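PDB 5TQB: assembly chaperone of ribosomal protein L4 (Acl4) from Chaetomium thermophilum, which probably binds newly made ribosomal protein L4 through a helical-repeat scaffold and escorts it until its assembly into the ribosome. Local coordinates for residues Thr12-Leu15 and Glu21-Ala24; Arg253-Asp258 and Glu263-Gly268; Ala271-Gly276 and Ile328-Gly333. All coordinates share one frame; numbering follows the deposited sequence.

Contact 1: residues Thr12-Leu15 and Glu21-Ala24; sequences TTLL and ETAA
No aromatic ring, carboxylate or amide side chain takes part where Leu14 and Leu15 meet Thr22 and Ala23; the only flat groups at hand are peptide units, and methyl groups brush past them. The CB of Ala23 lies 4.0 Å from the backbone N of Leu15. The CD1 of Leu14 also passes 4.0 Å from the O of Thr22. The principle at work is that a small residue lets two helices come close: the CA atoms of Leu14 and Ala23 are 5.3 Å apart, with only a methyl on the Ala23 side. Here the CB of Leu14 abuts the CB of Ala23 at 3.9 Å, and the CB of Leu15 reaches the same methyl more loosely. Beyond CB, Leu14 sends CG anti to its carbonyl carbon (chi1 -73°) and then extends, which carries CD1 to the CG2 of Thr22 at 3.7 Å. That CG2 is the threonine branch anti to the backbone N, while OG1, beside the N, is hydrogen-bonded to Asp19 OD1 in the turn. No hydrogen bond crosses between the segments; the side chains meet through carbon atoms alone. The two segments belong to the antiparallel hairpin of helices 4-16 and 20-32, as in TPR proteins. Leu14 also packs on Val26, and Leu15 O accepts a hydrogen bond from the chain of another protein. Helix 41-54, through Leu47, Gln50 and Ile51, and that other chain both pack on the hairpin at Thr12 and Leu15.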
# COMPACT_ATOMS: atom_id res chain seq x y z
N THR B 12 13.14 -17.17 -4.09
CA THR B 12 11.80 -16.60 -4.08
C THR B 12 11.26 -16.48 -2.66
O THR B 12 10.63 -15.48 -2.32
CB THR B 12 10.85 -17.44 -4.95
OG1 THR B 12 11.29 -17.41 -6.31
CG2 THR B 12 9.43 -16.89 -4.89
N THR B 13 11.50 -17.50 -1.85
CA THR B 13 11.10 -17.46 -0.44
C THR B 13 11.84 -16.34 0.27
O THR B 13 11.25 -15.60 1.05
CB THR B 13 11.40 -18.79 0.27
OG1 THR B 13 10.71 -19.86 -0.39
CG2 THR B 13 10.95 -18.74 1.74
N LEU B 14 13.14 -16.22 -0.02
CA LEU B 14 13.96 -15.17 0.58
C LEU B 14 13.44 -13.79 0.20
O LEU B 14 13.41 -12.88 1.02
CB LEU B 14 15.42 -15.33 0.15
CG LEU B 14 16.21 -16.49 0.77
CD1 LEU B 14 17.55 -16.65 0.08
CD2 LEU B 14 16.40 -16.28 2.26
N LEU B 15 13.04 -13.65 -1.06
CA LEU B 15 12.51 -12.39 -1.54
C LEU B 15 11.18 -12.07 -0.85
O LEU B 15 10.92 -10.92 -0.48
CB LEU B 15 12.32 -12.45 -3.06
CG LEU B 15 11.98 -11.14 -3.78
CD1 LEU B 15 13.06 -10.10 -3.58
CD2 LEU B 15 11.76 -11.40 -5.25
N GLU B 21 18.95 -9.09 -0.13
CA GLU B 21 20.38 -9.25 -0.33
C GLU B 21 20.75 -10.72 -0.58
O GLU B 21 21.45 -11.05 -1.54
CB GLU B 21 21.16 -8.73 0.88
CG GLU B 21 20.81 -7.30 1.28
CD GLU B 21 21.06 -6.30 0.17
OE1 GLU B 21 21.95 -6.54 -0.67
OE2 GLU B 21 20.35 -5.27 0.14
N THR B 22 20.27 -11.60 0.29
CA THR B 22 20.58 -13.01 0.18
C THR B 22 19.91 -13.65 -1.03
O THR B 22 20.45 -14.57 -1.64
CB THR B 22 20.16 -13.77 1.46
OG1 THR B 22 20.68 -13.08 2.60
CG2 THR B 22 20.68 -15.20 1.43
N ALA B 23 18.73 -13.14 -1.38
CA ALA B 23 18.00 -13.62 -2.55
C ALA B 23 18.81 -13.40 -3.82
O ALA B 23 18.87 -14.26 -4.69
CB ALA B 23 16.65 -12.93 -2.65
N ALA B 24 19.43 -12.23 -3.92
CA ALA B 24 20.23 -11.91 -5.10
C ALA B 24 21.39 -12.89 -5.21
O ALA B 24 21.73 -13.35 -6.30
CB ALA B 24 20.74 -10.49 -5.02

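Contact 2: residues Arg253-Asp258 and Glu263-Gly268; sequences RLIAED and EVWYLG
A helical hairpin of the kind from which tetratricopeptide-like arrays are built joins Ile255 and Leu254 on helix 244-257 to Val264 and Trp265 on helix 262-281. The two short helical segments run nearly antiparallel, at 156°, with axes 10.0 Å apart, and their contact is wholly apolar. Ile255 carries most of it. Its CD1 stands over one face of the Trp265 indole, 3.6 Å from the centroid of the five-membered ring and only 11° off the normal, a well-centred CH-pi contact. The other branch, CG2, meets CZ2 on the six-membered ring at 3.6 Å. Along the longer branch of the isoleucine, chi2 of -64° turns CD1 out of an extended path, toward both the indole and the CG1 of Val264, which it touches at 3.6 Å. That same valine methyl meets the CB of Leu254 at 3.9 Å, and so fills the angle between two successive residues of the opposing helix. The indole is held from several directions: NE1 is hydrogen-bonded to Asp259 O in the connecting turn, and Trp302 of helix 291-313 packs edge-to-face with it. With an alanine in place of Trp265, Ile255 CD1 would lose the ring face it rests on and Asp259 O its indole N-H, and a gap would probably open toward helix 291-313. The carbonyl O of Leu254 accepts from both Glu257 N and Asp258 N, each at 3.0 Å.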
# COMPACT_ATOMS: atom_id res chain seq x y z
N ARG B 253 -5.59 6.90 5.70
CA ARG B 253 -5.23 5.48 5.61
C ARG B 253 -3.80 5.32 5.10
O ARG B 253 -3.03 4.53 5.63
CB ARG B 253 -6.20 4.74 4.68
CG ARG B 253 -5.83 3.28 4.36
CD ARG B 253 -6.35 2.30 5.39
NE ARG B 253 -7.80 2.12 5.28
CZ ARG B 253 -8.40 1.30 4.42
NH1 ARG B 253 -7.68 0.57 3.57
NH2 ARG B 253 -9.72 1.21 4.40
N LEU B 254 -3.46 6.07 4.06
CA LEU B 254 -2.13 5.96 3.48
C LEU B 254 -1.03 6.28 4.50
O LEU B 254 -0.02 5.58 4.55
CB LEU B 254 -2.01 6.87 2.25
CG LEU B 254 -2.74 6.38 1.00
CD1 LEU B 254 -2.81 7.47 -0.06
CD2 LEU B 254 -2.08 5.14 0.42
N ILE B 255 -1.24 7.32 5.30
CA ILE B 255 -0.27 7.72 6.32
C ILE B 255 -0.22 6.69 7.46
O ILE B 255 0.80 6.55 8.13
CB ILE B 255 -0.61 9.12 6.89
CG1 ILE B 255 -0.30 10.20 5.85
CG2 ILE B 255 0.18 9.43 8.16
CD1 ILE B 255 1.18 10.32 5.47
N ALA B 256 -1.32 5.99 7.67
CA ALA B 256 -1.34 4.91 8.65
C ALA B 256 -0.49 3.71 8.18
O ALA B 256 -0.18 2.83 8.98
CB ALA B 256 -2.77 4.49 8.93
N GLU B 257 -0.09 3.71 6.91
CA GLU B 257 0.68 2.61 6.31
C GLU B 257 2.14 2.99 6.06
O GLU B 257 3.04 2.14 6.09
CB GLU B 257 0.03 2.17 5.00
CG GLU B 257 -1.33 1.50 5.18
CD GLU B 257 -2.01 1.18 3.86
OE1 GLU B 257 -3.14 0.64 3.88
OE2 GLU B 257 -1.43 1.48 2.80
N ASP B 258 2.38 4.27 5.78
CA ASP B 258 3.74 4.80 5.61
C ASP B 258 3.77 6.30 5.89
O ASP B 258 3.43 7.11 5.03
CB ASP B 258 4.25 4.53 4.19
CG ASP B 258 5.66 5.08 3.97
OD1 ASP B 258 6.14 5.05 2.81
OD2 ASP B 258 6.29 5.56 4.94
N GLU B 263 5.13 12.84 -0.24
CA GLU B 263 4.13 13.23 -1.21
C GLU B 263 2.72 13.07 -0.65
O GLU B 263 1.80 13.80 -1.04
CB GLU B 263 4.29 12.43 -2.50
CG GLU B 263 3.44 12.93 -3.65
CD GLU B 263 4.03 12.58 -5.02
OE1 GLU B 263 3.28 12.64 -6.01
OE2 GLU B 263 5.23 12.26 -5.10
N VAL B 264 2.54 12.13 0.27
CA VAL B 264 1.22 11.92 0.87
C VAL B 264 0.92 12.96 1.95
O VAL B 264 -0.23 13.37 2.10
CB VAL B 264 1.07 10.49 1.41
CG1 VAL B 264 -0.24 10.34 2.18
CG2 VAL B 264 1.10 9.51 0.25
N TRP B 265 1.94 13.39 2.69
CA TRP B 265 1.74 14.46 3.67
C TRP B 265 1.33 15.72 2.92
O TRP B 265 0.44 16.45 3.36
CB TRP B 265 3.00 14.71 4.50
CG TRP B 265 3.20 13.73 5.63
CD1 TRP B 265 4.19 12.80 5.74
CD2 TRP B 265 2.39 13.61 6.81
NE1 TRP B 265 4.04 12.10 6.92
CE2 TRP B 265 2.95 12.58 7.59
CE3 TRP B 265 1.25 14.27 7.28
CZ2 TRP B 265 2.40 12.18 8.81
CZ3 TRP B 265 0.71 13.88 8.49
CH2 TRP B 265 1.29 12.85 9.25
N TYR B 266 1.97 15.96 1.79
CA TYR B 266 1.64 17.12 0.96
C TYR B 266 0.21 17.05 0.43
O TYR B 266 -0.55 18.00 0.57
CB TYR B 266 2.61 17.22 -0.21
CG TYR B 266 2.21 18.28 -1.20
CD1 TYR B 266 2.45 19.62 -0.94
CD2 TYR B 266 1.58 17.94 -2.38
CE1 TYR B 266 2.08 20.59 -1.84
CE2 TYR B 266 1.19 18.90 -3.28
CZ TYR B 266 1.45 20.23 -3.01
OH TYR B 266 1.07 21.19 -3.91
N LEU B 267 -0.15 15.92 -0.17
CA LEU B 267 -1.47 15.78 -0.76
C LEU B 267 -2.57 15.93 0.29
O LEU B 267 -3.60 16.55 0.04
CB LEU B 267 -1.59 14.44 -1.49
CG LEU B 267 -0.84 14.37 -2.82
CD1 LEU B 267 -0.81 12.94 -3.36
CD2 LEU B 267 -1.45 15.33 -3.87
N GLY B 268 -2.33 15.37 1.48
CA GLY B 268 -3.29 15.47 2.57
C GLY B 268 -3.41 16.90 3.07
O GLY B 268 -4.50 17.38 3.37

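Contact 3: residues Ala271-Gly276 and Ile328-Gly333; sequences ARYRLG and IASIIG
Tyr273 on helix 262-281 bridges to Ser330 and Ile331 on helix 318-333, and its ring makes two different kinds of contact along one edge. The closely packed part is inward: Ile331 CG1 comes up to that edge near the ring plane, 3.7 Å from Tyr273 CD2, and Ile331 CD1 follows at 3.9 Å from Tyr273 CD2. The looser, outer part is polar. There Tyr273 OH and Ser330 OG share a hydrogen bond of 3.1 Å, in which either hydroxyl could be the donor, between two residues that are both only partly buried. The backbones stay well apart, the CA atoms of Tyr273 and Ile331 being 8.2 Å from each other, so the span is made by side-chain length. Tyr273 achieves it by holding CG anti to its backbone N (chi1 177°), which directs the ring toward helix 318-333; Ser330 likewise carries OG away from its own N and toward the phenol. Trp296 of helix 291-313 stacks on the ring, and its NE1 is hydrogen-bonded to Tyr273 O. Ser299 of that helix touches both Tyr273 and Ile331. A helix thus meets the next but one in the chain, with the intervening helix packed against both, an arrangement consistent with the alpha-alpha superhelix of TPR-like proteins.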
# COMPACT_ATOMS: atom_id res chain seq x y z
N ALA B 271 -5.17 18.84 0.23
CA ALA B 271 -6.59 18.48 0.19
C ALA B 271 -7.34 19.20 1.30
O ALA B 271 -8.49 19.60 1.13
CB ALA B 271 -6.76 16.98 0.32
N ARG B 272 -6.68 19.37 2.44
CA ARG B 272 -7.31 19.99 3.60
C ARG B 272 -7.31 21.51 3.44
O ARG B 272 -8.22 22.19 3.91
CB ARG B 272 -6.58 19.55 4.88
CG ARG B 272 -6.90 18.11 5.27
CD ARG B 272 -5.96 17.56 6.34
NE ARG B 272 -6.37 16.23 6.77
CZ ARG B 272 -6.21 15.12 6.05
NH1 ARG B 272 -6.63 13.95 6.53
NH2 ARG B 272 -5.64 15.16 4.85
N TYR B 273 -6.31 22.03 2.74
CA TYR B 273 -6.24 23.46 2.43
C TYR B 273 -7.36 23.84 1.47
O TYR B 273 -8.04 24.86 1.66
CB TYR B 273 -4.88 23.81 1.80
CG TYR B 273 -4.75 25.25 1.39
CD1 TYR B 273 -5.15 25.66 0.12
CD2 TYR B 273 -4.22 26.20 2.25
CE1 TYR B 273 -5.03 26.98 -0.27
CE2 TYR B 273 -4.09 27.52 1.86
CZ TYR B 273 -4.50 27.90 0.60
OH TYR B 273 -4.38 29.22 0.20
N ARG B 274 -7.56 23.02 0.44
CA ARG B 274 -8.60 23.24 -0.56
C ARG B 274 -9.97 23.16 0.10
O ARG B 274 -10.85 23.98 -0.16
CB ARG B 274 -8.52 22.20 -1.67
CG ARG B 274 -7.24 22.26 -2.49
CD ARG B 274 -7.30 23.39 -3.49
NE ARG B 274 -8.25 23.10 -4.55
CZ ARG B 274 -8.81 24.01 -5.34
NH1 ARG B 274 -9.67 23.64 -6.27
NH2 ARG B 274 -8.51 25.30 -5.18
N LEU B 275 -10.13 22.16 0.96
CA LEU B 275 -11.39 21.97 1.67
C LEU B 275 -11.68 23.18 2.56
O LEU B 275 -12.83 23.60 2.70
CB LEU B 275 -11.32 20.69 2.51
CG LEU B 275 -12.59 20.30 3.26
CD1 LEU B 275 -13.77 20.14 2.30
CD2 LEU B 275 -12.37 19.03 4.05
N GLY B 276 -10.63 23.75 3.15
CA GLY B 276 -10.78 24.91 4.01
C GLY B 276 -11.21 26.14 3.24
O GLY B 276 -11.98 26.95 3.74
N ILE B 328 1.73 27.09 3.91
CA ILE B 328 1.78 27.35 5.34
C ILE B 328 1.77 28.85 5.60
O ILE B 328 1.00 29.34 6.42
CB ILE B 328 3.03 26.71 5.98
CG1 ILE B 328 2.90 25.18 5.93
CG2 ILE B 328 3.17 27.16 7.43
CD1 ILE B 328 4.16 24.44 6.34
N ALA B 329 2.63 29.58 4.89
CA ALA B 329 2.71 31.03 5.02
C ALA B 329 1.35 31.66 4.75
O ALA B 329 0.97 32.65 5.39
CB ALA B 329 3.75 31.59 4.07
N SER B 330 0.63 31.09 3.80
CA SER B 330 -0.70 31.56 3.44
C SER B 330 -1.72 31.35 4.55
O SER B 330 -2.47 32.27 4.90
CB SER B 330 -1.17 30.86 2.17
OG SER B 330 -2.57 30.95 2.04
N ILE B 331 -1.76 30.14 5.11
CA ILE B 331 -2.67 29.83 6.21
C ILE B 331 -2.40 30.74 7.40
O ILE B 331 -3.33 31.15 8.10
CB ILE B 331 -2.53 28.35 6.66
CG1 ILE B 331 -2.99 27.42 5.54
CG2 ILE B 331 -3.37 28.08 7.90
CD1 ILE B 331 -2.63 25.96 5.78
N ILE B 332 -1.13 31.06 7.62
CA ILE B 332 -0.73 31.90 8.75
C ILE B 332 -1.30 33.30 8.61
O ILE B 332 -1.81 33.87 9.58
CB ILE B 332 0.81 31.96 8.86
CG1 ILE B 332 1.33 30.64 9.44
CG2 ILE B 332 1.25 33.13 9.75
CD1 ILE B 332 2.83 30.49 9.40
N GLY B 333 -1.20 33.87 7.41
CA GLY B 333 -1.66 35.22 7.17
C GLY B 333 -3.14 35.40 7.43
O GLY B 333 -3.58 36.47 7.86

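Overall arrangement
From the N terminus, contact 1 comes first and closes the short turn between helices 4-16 and 20-32, only five residues lying between its segments. Most of the helical array then passes before contact 2 closes another tight hairpin, with four residues between its segments. Contact 3 starts farther along the same helix, 262-281, and closes a much longer loop of 51 residues that contains helix 291-313, tying the C-terminal helix back to it. The three follow in series; none nests or crosses. Contacts 2 and 3 have centres about 17 Å apart, whereas contact 1 lies about 29 Å and 45 Å from them, centre to centre. Hairpins join consecutive helices; contact 3 joins alternate ones.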